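Local coordinates for Bd3459 (PDB 5CEC), which acts as a predatory endopeptidase, probably a serine peptidase of the D-Ala-D-Ala carboxypeptidase S13 family, and forms a complex with the ankyrin-repeat immunity protein Bd3460, at residues 73-78 / 267-272; 277-282 / 307-312; 332-337 / 417-422. The protein carries 1 engineered substitution. All coordinates share one frame; numbering follows the deposited sequence.

In the fold
Helix 72-84 links the three contacts: it supplies one side of contact 1 and touches residues of contacts 2 and 3. It also carries Lys73 of a probable SxxK motif. Contact 2 lies beside contact 1, with centres 11 Å apart: Val75 CG2 touches Met310 CE at 3.7 Å, and Leu78 CD2 touches Met277 CE at 3.9 Å. Contact 3 is further off, its centre 25 Å from that of contact 1, yet Val74 CG2 still reaches Met332 CE at 4.0 Å. Contacts 2 and 3 do not touch, their nearest atoms being about 9 Å apart. Contact 1 is thus the one that borders both of the others.

Contact 1 (73-78 / 267-272); sequences KVVTTL and EAFNAY
Val75 and Leu78, one turn apart on helix 72-84, meet Phe269 and Tyr272, spaced the same way on helix 265-277. The interface is narrow, because the backbones stay far apart and long aromatic side chains span the distance. Its apolar part is chiefly Val75 CG1, which abuts the rim of the Phe269 ring, near its plane, 3.6 Å from CE1; the two side chains cross at about a right angle. Val75 places that methyl anti to its own backbone N (chi1 -174°). At Tyr272 the leucine branch point instead meets the phenol oxygen at the edge of the ring, Leu78 CG lying 3.3 Å from Tyr272 OH.

Polar interactions run alongside without crossing between the segments. Tyr272 OH is hydrogen-bonded to Asp82, one turn beyond Leu78, which should help fix the phenol. Within helix 72-84, Lys73 O accepts from both Thr77 N and Thr77 OG1, the latter at 2.7 Å, from opposite faces of the carbonyl plane. Lys73 NZ is hydrogen-bonded to Ser70 OG, Asn253 OD1 and Ser290 O, consistent with the active-site lysine of penicillin-binding proteins.

Aromatic contacts complete the setting. Trp79 stacks on Tyr272 and meets Phe269 edge-to-face, and Phe286 stacks on Phe269. Helices 240-250 and 307-322 also pack on helix 72-84, the latter through Val313 and Leu317 against Val74, and Lys73 and Val74 touch Lys357 of strand 354-361.

Contact 2 (277-282 / 307-312); sequences MQADTS and CEMMIK
Met277, the last residue of helix 265-277, lies along Lys312 of helix 307-322, the two side chains running past each other in opposite directions. Met277 SD sits 3.9 Å from Lys312 CE and about as far from CB, while the terminal methyl Met277 CE comes to 3.7 Å from Lys312 O. The methylene part of a lysine thus serves as an apolar surface. Nearer its own backbone, Met277 CG meets Met309 CE at 4.0 Å. Met309 starts off beside the interface, but bends at chi2 and chi3 (-63° and -38°) bring its thioether round, so that Met309 SD also touches Ala279 CB, 4.1 Å away. No hydrogen bond crosses between the segments.

The next shell sets the path of the backbone. Gln278, the first residue past the helix, has a positive phi of 56°, and after it Ala279 points to helix 307-322. Beyond it, Asp280 OD1 accepts from Ser282 OG at 2.7 Å through its syn lone pair, and Asp280 N is held by Asp283. In helix 307-322, Met309 N is hydrogen-bonded to Thr306 OG1, and Lys312 O accepts from Ser316 OG.

In the wider fold, the loop of 277-282 leads into strand 284-285. Helix 307-322 lies against strands 40-48 and 376-385, its first residue, Cys307, being tied to Cys45 of strand 40-48 by a disulfide.

Contact 3 (332-337 / 417-422); sequences MAVAAK and KAIKYT. With SO4 (sulfate ion), chain F.
Val334 lies under the ring of Tyr421 in a CH-pi contact. Its CG2 methyl sits 3.8 Å from the centroid of that ring and only 11° off the normal, almost over the middle of one face. The edge of the ring is met by Lys337, whose CB lies 3.8 Å from Tyr421 CD2 near the ring plane. Both come from one turn of the chain: Lys337 N is hydrogen-bonded to Val334 O, and Ala335 and Ala336 between them have type II beta-turn angles. Lys337 then folds back at chi2 and chi3 (-81° and -80°), laying its CE 3.5 Å from Tyr421 O.

Ile419 approaches Val334 tip to tip, Ile419 CD1 lying 3.9 Å from both Val334 CG1 and CG2, the latter being the methyl also over the ring. Apart from this packing, Ala418 N donates to O3 of a sulfate ion, probably from the crystallisation liquor, at 2.8 Å.

Asp338 ties the pieces together, binding both Tyr421 OH and Val334 N. Lys245 NZ of helix 240-250 is also hydrogen-bonded to Tyr421 OH. The short, weakly bonded strand about 333-334 lies next to strand 354-361 at the edge of the antiparallel sheet; the segment 417-422, in the loop after helix 394-411, packs on Val334 and Lys337, with Ile419 also touching Thr355 of strand 354-361.

Contact 1 (73-78 / 267-272)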
loop_
_atom_site.group_PDB
_atom_site.type_symbol
_atom_site.label_atom_id
_atom_site.label_comp_id
_atom_site.label_asym_id
_atom_site.label_seq_id
_atom_site.Cartn_x
_atom_site.Cartn_y
_atom_site.Cartn_z
ATOM N N LYS A 73 2.866 -2.540 9.623
ATOM C CA LYS A 73 1.657 -3.334 9.311
ATOM C C LYS A 73 1.926 -4.831 9.266
ATOM O O LYS A 73 1.009 -5.600 9.483
ATOM C CB LYS A 73 0.994 -2.820 8.030
ATOM C CG LYS A 73 0.547 -1.369 8.102
ATOM C CD LYS A 73 -0.248 -0.958 6.882
ATOM C CE LYS A 73 -0.848 0.419 7.019
ATOM N NZ LYS A 73 0.157 1.499 6.984
ATOM N N VAL A 74 3.172 -5.224 9.004
ATOM C CA VAL A 74 3.496 -6.647 9.048
ATOM C C VAL A 74 3.457 -7.161 10.505
ATOM O O VAL A 74 3.068 -8.296 10.763
ATOM C CB VAL A 74 4.841 -6.956 8.394
ATOM C CG1 VAL A 74 5.098 -8.452 8.423
ATOM C CG2 VAL A 74 4.883 -6.474 6.947
ATOM N N VAL A 75 3.845 -6.312 11.451
ATOM C CA VAL A 75 3.774 -6.671 12.866
ATOM C C VAL A 75 2.311 -6.789 13.293
ATOM O O VAL A 75 1.901 -7.764 13.948
ATOM C CB VAL A 75 4.513 -5.647 13.741
ATOM C CG1 VAL A 75 4.546 -6.127 15.182
ATOM C CG2 VAL A 75 5.967 -5.477 13.263
ATOM N N THR A 76 1.500 -5.828 12.871
ATOM C CA THR A 76 0.035 -5.908 13.142
ATOM C C THR A 76 -0.577 -7.185 12.510
ATOM O O THR A 76 -1.442 -7.804 13.117
ATOM C CB THR A 76 -0.627 -4.631 12.640
ATOM O OG1 THR A 76 0.030 -3.517 13.268
ATOM C CG2 THR A 76 -2.110 -4.609 12.934
ATOM N N THR A 77 -0.103 -7.531 11.311
ATOM C CA THR A 77 -0.533 -8.747 10.596
ATOM C C THR A 77 -0.221 -9.966 11.455
ATOM O O THR A 77 -1.092 -10.813 11.646
ATOM C CB THR A 77 0.153 -8.819 9.234
ATOM O OG1 THR A 77 -0.294 -7.720 8.439
ATOM C CG2 THR A 77 -0.166 -10.045 8.504
ATOM N N LEU A 78 1.000 -10.064 11.971
ATOM C CA LEU A 78 1.369 -11.205 12.833
ATOM C C LEU A 78 0.443 -11.256 14.054
ATOM O O LEU A 78 -0.076 -12.324 14.407
ATOM C CB LEU A 78 2.811 -11.051 13.296
ATOM C CG LEU A 78 3.250 -12.037 14.374
ATOM C CD1 LEU A 78 3.127 -13.492 13.925
ATOM C CD2 LEU A 78 4.660 -11.753 14.835
ATOM N N GLU A 267 -1.241 -1.195 25.151
ATOM C CA GLU A 267 -0.982 -2.025 26.329
ATOM C C GLU A 267 -1.029 -3.497 25.972
ATOM O O GLU A 267 -0.195 -4.271 26.431
ATOM C CB GLU A 267 -1.969 -1.704 27.446
ATOM C CG GLU A 267 -1.727 -0.333 28.055
ATOM C CD GLU A 267 -2.574 -0.059 29.293
ATOM O OE1 GLU A 267 -3.309 -0.956 29.770
ATOM O OE2 GLU A 267 -2.488 1.075 29.810
ATOM N N ALA A 268 -1.994 -3.894 25.151
ATOM C CA ALA A 268 -2.127 -5.296 24.762
ATOM C C ALA A 268 -1.009 -5.737 23.815
ATOM O O ALA A 268 -0.488 -6.852 23.920
ATOM C CB ALA A 268 -3.487 -5.547 24.133
ATOM N N PHE A 269 -0.631 -4.862 22.898
ATOM C CA PHE A 269 0.466 -5.161 22.003
ATOM C C PHE A 269 1.778 -5.392 22.767
ATOM O O PHE A 269 2.538 -6.351 22.494
ATOM C CB PHE A 269 0.699 -4.036 20.989
ATOM C CG PHE A 269 1.873 -4.293 20.121
ATOM C CD1 PHE A 269 1.802 -5.262 19.123
ATOM C CD2 PHE A 269 3.092 -3.678 20.386
ATOM C CE1 PHE A 269 2.914 -5.563 18.347
ATOM C CE2 PHE A 269 4.197 -3.965 19.618
ATOM C CZ PHE A 269 4.122 -4.918 18.609
ATOM N N ASN A 270 2.071 -4.498 23.702
ATOM C CA ASN A 270 3.292 -4.663 24.499
ATOM C C ASN A 270 3.319 -6.009 25.206
ATOM O O ASN A 270 4.366 -6.681 25.235
ATOM C CB ASN A 270 3.458 -3.525 25.504
ATOM C CG ASN A 270 3.802 -2.215 24.840
ATOM O OD1 ASN A 270 4.180 -2.176 23.677
ATOM N ND2 ASN A 270 3.657 -1.129 25.581
ATOM N N ALA A 271 2.192 -6.423 25.771
ATOM C CA ALA A 271 2.134 -7.739 26.446
ATOM C C ALA A 271 2.309 -8.896 25.448
ATOM O O ALA A 271 3.018 -9.862 25.720
ATOM C CB ALA A 271 0.819 -7.879 27.210
ATOM N N TYR A 272 1.647 -8.772 24.298
ATOM C CA TYR A 272 1.753 -9.795 23.266
ATOM C C TYR A 272 3.195 -10.001 22.814
ATOM O O TYR A 272 3.687 -11.125 22.761
ATOM C CB TYR A 272 0.888 -9.451 22.034
ATOM C CG TYR A 272 1.231 -10.277 20.813
ATOM C CD1 TYR A 272 0.822 -11.598 20.693
ATOM C CD2 TYR A 272 1.997 -9.755 19.764
ATOM C CE1 TYR A 272 1.188 -12.372 19.593
ATOM C CE2 TYR A 272 2.357 -10.532 18.676
ATOM C CZ TYR A 272 1.953 -11.835 18.582
ATOM O OH TYR A 272 2.305 -12.572 17.485
#

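Contact 2 (277-282 / 307-312)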
loop_
_atom_site.group_PDB
_atom_site.type_symbol
_atom_site.label_atom_id
_atom_site.label_comp_id
_atom_site.label_asym_id
_atom_site.label_seq_id
_atom_site.Cartn_x
_atom_site.Cartn_y
_atom_site.Cartn_z
ATOM N N MET A 277 8.015 -12.800 21.881
ATOM C CA MET A 277 9.392 -12.587 21.450
ATOM C C MET A 277 10.355 -12.356 22.586
ATOM O O MET A 277 11.530 -12.213 22.330
ATOM C CB MET A 277 9.453 -11.367 20.511
ATOM C CG MET A 277 8.507 -11.427 19.337
ATOM S SD MET A 277 9.100 -12.566 18.080
ATOM C CE MET A 277 8.069 -12.162 16.697
ATOM N N GLN A 278 9.845 -12.270 23.818
ATOM C CA GLN A 278 10.659 -11.878 24.981
ATOM C C GLN A 278 11.293 -10.520 24.657
ATOM O O GLN A 278 12.440 -10.250 25.001
ATOM C CB GLN A 278 11.691 -12.960 25.354
ATOM C CG GLN A 278 11.070 -14.262 25.847
ATOM C CD GLN A 278 10.276 -14.986 24.769
ATOM O OE1 GLN A 278 10.831 -15.360 23.728
ATOM N NE2 GLN A 278 8.970 -15.167 24.993
ATOM N N ALA A 279 10.515 -9.669 23.984
ATOM C CA ALA A 279 10.937 -8.352 23.585
ATOM C C ALA A 279 10.429 -7.337 24.589
ATOM O O ALA A 279 9.464 -7.578 25.325
ATOM C CB ALA A 279 10.387 -8.036 22.203
ATOM N N ASP A 280 11.114 -6.209 24.654
ATOM C CA ASP A 280 10.621 -5.092 25.438
ATOM C C ASP A 280 10.723 -3.793 24.630
ATOM O O ASP A 280 10.940 -3.832 23.405
ATOM C CB ASP A 280 11.350 -5.062 26.782
ATOM C CG ASP A 280 12.851 -4.918 26.637
ATOM O OD1 ASP A 280 13.315 -4.294 25.666
ATOM O OD2 ASP A 280 13.576 -5.424 27.507
ATOM N N THR A 281 10.568 -2.652 25.299
ATOM C CA THR A 281 10.580 -1.322 24.653
ATOM C C THR A 281 11.852 -1.020 23.874
ATOM O O THR A 281 11.815 -0.293 22.885
ATOM C CB THR A 281 10.473 -0.159 25.672
ATOM O OG1 THR A 281 11.724 0.011 26.356
ATOM C CG2 THR A 281 9.362 -0.364 26.644
ATOM N N SER A 282 12.968 -1.556 24.368
ATOM C CA SER A 282 14.261 -1.385 23.723
ATOM C C SER A 282 14.357 -2.112 22.359
ATOM O O SER A 282 15.172 -1.740 21.538
ATOM C CB SER A 282 15.375 -1.822 24.705
ATOM O OG SER A 282 15.555 -3.238 24.708
ATOM N N CYS A 307 15.917 -3.993 13.217
ATOM C CA CYS A 307 15.910 -4.778 11.990
ATOM C C CYS A 307 15.793 -6.279 12.368
ATOM O O CYS A 307 15.033 -7.019 11.744
ATOM C CB CYS A 307 17.162 -4.481 11.187
ATOM S SG CYS A 307 17.112 -5.055 9.491
ATOM N N GLU A 308 16.523 -6.722 13.408
ATOM C CA GLU A 308 16.401 -8.102 13.895
ATOM C C GLU A 308 14.963 -8.466 14.253
ATOM O O GLU A 308 14.476 -9.549 13.903
ATOM C CB GLU A 308 17.302 -8.376 15.113
ATOM C CG GLU A 308 18.763 -8.520 14.769
ATOM C CD GLU A 308 19.612 -9.029 15.920
ATOM O OE1 GLU A 308 19.094 -9.241 17.039
ATOM O OE2 GLU A 308 20.820 -9.237 15.700
ATOM N N MET A 309 14.262 -7.539 14.912
ATOM C CA MET A 309 12.871 -7.781 15.272
ATOM C C MET A 309 12.006 -8.002 14.019
ATOM O O MET A 309 11.067 -8.813 14.027
ATOM C CB MET A 309 12.299 -6.645 16.116
ATOM C CG MET A 309 12.626 -6.741 17.590
ATOM S SD MET A 309 11.941 -8.193 18.420
ATOM C CE MET A 309 10.357 -8.346 17.653
ATOM N N MET A 310 12.282 -7.257 12.946
ATOM C CA MET A 310 11.543 -7.468 11.709
ATOM C C MET A 310 11.739 -8.874 11.124
ATOM O O MET A 310 10.797 -9.505 10.643
ATOM C CB MET A 310 11.883 -6.363 10.708
ATOM C CG MET A 310 11.464 -4.968 11.141
ATOM S SD MET A 310 9.701 -4.798 11.565
ATOM C CE MET A 310 9.687 -5.075 13.329
ATOM N N ILE A 311 12.963 -9.385 11.182
ATOM C CA ILE A 311 13.227 -10.756 10.746
ATOM C C ILE A 311 12.460 -11.749 11.624
ATOM O O ILE A 311 11.849 -12.671 11.111
ATOM C CB ILE A 311 14.715 -11.067 10.766
ATOM C CG1 ILE A 311 15.478 -10.086 9.852
ATOM C CG2 ILE A 311 14.946 -12.517 10.368
ATOM C CD1 ILE A 311 15.055 -10.129 8.387
ATOM N N LYS A 312 12.466 -11.552 12.931
ATOM C CA LYS A 312 11.735 -12.444 13.838
ATOM C C LYS A 312 10.237 -12.449 13.580
ATOM O O LYS A 312 9.576 -13.481 13.575
ATOM C CB LYS A 312 11.994 -12.119 15.295
ATOM C CG LYS A 312 13.435 -12.336 15.753
ATOM C CD LYS A 312 13.635 -11.873 17.188
ATOM C CE LYS A 312 12.986 -12.812 18.193
ATOM N NZ LYS A 312 13.695 -14.122 18.350
#

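Contact 3 (332-337 / 417-422)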
loop_
_atom_site.group_PDB
_atom_site.type_symbol
_atom_site.label_atom_id
_atom_site.label_comp_id
_atom_site.label_asym_id
_atom_site.label_seq_id
_atom_site.Cartn_x
_atom_site.Cartn_y
_atom_site.Cartn_z
ATOM N N MET A 332 0.561 -10.669 2.171
ATOM C CA MET A 332 1.483 -9.588 1.791
ATOM C C MET A 332 1.662 -9.576 0.290
ATOM O O MET A 332 1.382 -10.573 -0.395
ATOM C CB MET A 332 2.873 -9.755 2.414
ATOM C CG MET A 332 2.906 -9.438 3.883
ATOM S SD MET A 332 4.423 -9.962 4.701
ATOM C CE MET A 332 5.562 -8.870 3.873
ATOM N N ALA A 333 2.014 -8.400 -0.238
ATOM C CA ALA A 333 2.024 -8.159 -1.677
ATOM C C ALA A 333 3.224 -8.818 -2.345
ATOM O O ALA A 333 4.314 -8.881 -1.776
ATOM C CB ALA A 333 2.062 -6.675 -1.933
ATOM N N VAL A 334 3.029 -9.244 -3.582
ATOM C CA VAL A 334 4.045 -9.894 -4.402
ATOM C C VAL A 334 4.491 -8.928 -5.501
ATOM O O VAL A 334 3.675 -8.415 -6.304
ATOM C CB VAL A 334 3.537 -11.210 -5.008
ATOM C CG1 VAL A 334 4.621 -11.860 -5.842
ATOM C CG2 VAL A 334 3.091 -12.147 -3.896
ATOM N N ALA A 335 5.793 -8.658 -5.501
ATOM C CA ALA A 335 6.378 -7.715 -6.448
ATOM C C ALA A 335 6.005 -8.069 -7.890
ATOM O O ALA A 335 6.159 -9.238 -8.318
ATOM C CB ALA A 335 7.877 -7.721 -6.333
ATOM N N ALA A 336 5.505 -7.071 -8.615
ATOM C CA ALA A 336 5.107 -7.152 -10.024
ATOM C C ALA A 336 3.883 -7.985 -10.328
ATOM O O ALA A 336 3.363 -7.893 -11.412
ATOM C CB ALA A 336 6.277 -7.548 -10.919
ATOM N N LYS A 337 3.455 -8.827 -9.411
ATOM C CA LYS A 337 2.279 -9.673 -9.624
ATOM C C LYS A 337 1.017 -9.027 -9.065
ATOM O O LYS A 337 -0.038 -9.127 -9.660
ATOM C CB LYS A 337 2.501 -11.032 -8.954
ATOM C CG LYS A 337 3.708 -11.771 -9.505
ATOM C CD LYS A 337 3.381 -12.469 -10.813
ATOM C CE LYS A 337 2.639 -13.792 -10.552
ATOM N NZ LYS A 337 2.666 -14.706 -11.730
ATOM N N LYS A 417 13.830 -17.079 -8.020
ATOM C CA LYS A 417 12.963 -18.198 -8.341
ATOM C C LYS A 417 11.547 -17.713 -8.162
ATOM O O LYS A 417 11.183 -17.236 -7.093
ATOM C CB LYS A 417 13.256 -19.395 -7.436
ATOM C CG LYS A 417 12.388 -20.615 -7.722
ATOM C CD LYS A 417 12.654 -21.769 -6.764
ATOM C CE LYS A 417 11.919 -23.021 -7.226
ATOM N NZ LYS A 417 11.475 -23.864 -6.081
ATOM N N ALA A 418 10.735 -17.852 -9.206
ATOM C CA ALA A 418 9.348 -17.420 -9.164
ATOM C C ALA A 418 8.601 -18.204 -8.103
ATOM O O ALA A 418 8.707 -19.441 -8.040
ATOM C CB ALA A 418 8.687 -17.589 -10.525
ATOM N N ILE A 419 7.857 -17.496 -7.253
ATOM C CA ILE A 419 6.972 -18.173 -6.305
ATOM C C ILE A 419 5.714 -18.659 -7.004
ATOM O O ILE A 419 5.388 -18.219 -8.105
ATOM C CB ILE A 419 6.628 -17.313 -5.070
ATOM C CG1 ILE A 419 5.813 -16.076 -5.431
ATOM C CG2 ILE A 419 7.908 -16.920 -4.364
ATOM C CD1 ILE A 419 5.272 -15.337 -4.222
ATOM N N LYS A 420 5.038 -19.591 -6.358
ATOM C CA LYS A 420 3.759 -20.091 -6.848
ATOM C C LYS A 420 2.716 -19.102 -6.346
ATOM O O LYS A 420 2.430 -19.042 -5.157
ATOM C CB LYS A 420 3.476 -21.515 -6.332
ATOM C CG LYS A 420 2.117 -22.069 -6.733
ATOM C CD LYS A 420 1.747 -23.300 -5.911
ATOM C CE LYS A 420 0.263 -23.619 -6.039
ATOM N NZ LYS A 420 -0.111 -24.838 -5.270
ATOM N N TYR A 421 2.181 -18.300 -7.252
ATOM C CA TYR A 421 1.286 -17.216 -6.877
ATOM C C TYR A 421 0.463 -16.782 -8.082
ATOM O O TYR A 421 1.026 -16.530 -9.146
ATOM C CB TYR A 421 2.055 -15.992 -6.336
ATOM C CG TYR A 421 1.098 -14.885 -5.923
ATOM C CD1 TYR A 421 0.248 -15.065 -4.861
ATOM C CD2 TYR A 421 0.999 -13.692 -6.648
ATOM C CE1 TYR A 421 -0.670 -14.089 -4.494
ATOM C CE2 TYR A 421 0.075 -12.706 -6.295
ATOM C CZ TYR A 421 -0.765 -12.921 -5.224
ATOM O OH TYR A 421 -1.691 -12.010 -4.830
ATOM N N THR A 422 -0.840 -16.628 -7.872
ATOM C CA THR A 422 -1.740 -16.033 -8.846
ATOM C C THR A 422 -2.343 -14.802 -8.160
ATOM O O THR A 422 -2.809 -14.887 -7.025
ATOM C CB THR A 422 -2.823 -17.036 -9.274
ATOM O OG1 THR A 422 -2.195 -18.180 -9.859
ATOM C CG2 THR A 422 -3.746 -16.401 -10.306
HETATM S S SO4 F . 11.862 -19.523 -12.528
HETATM O O1 SO4 F . 11.066 -19.278 -13.753
HETATM O O2 SO4 F . 13.256 -19.903 -12.884
HETATM O O3 SO4 F . 11.865 -18.286 -11.729
HETATM O O4 SO4 F . 11.231 -20.620 -11.757
#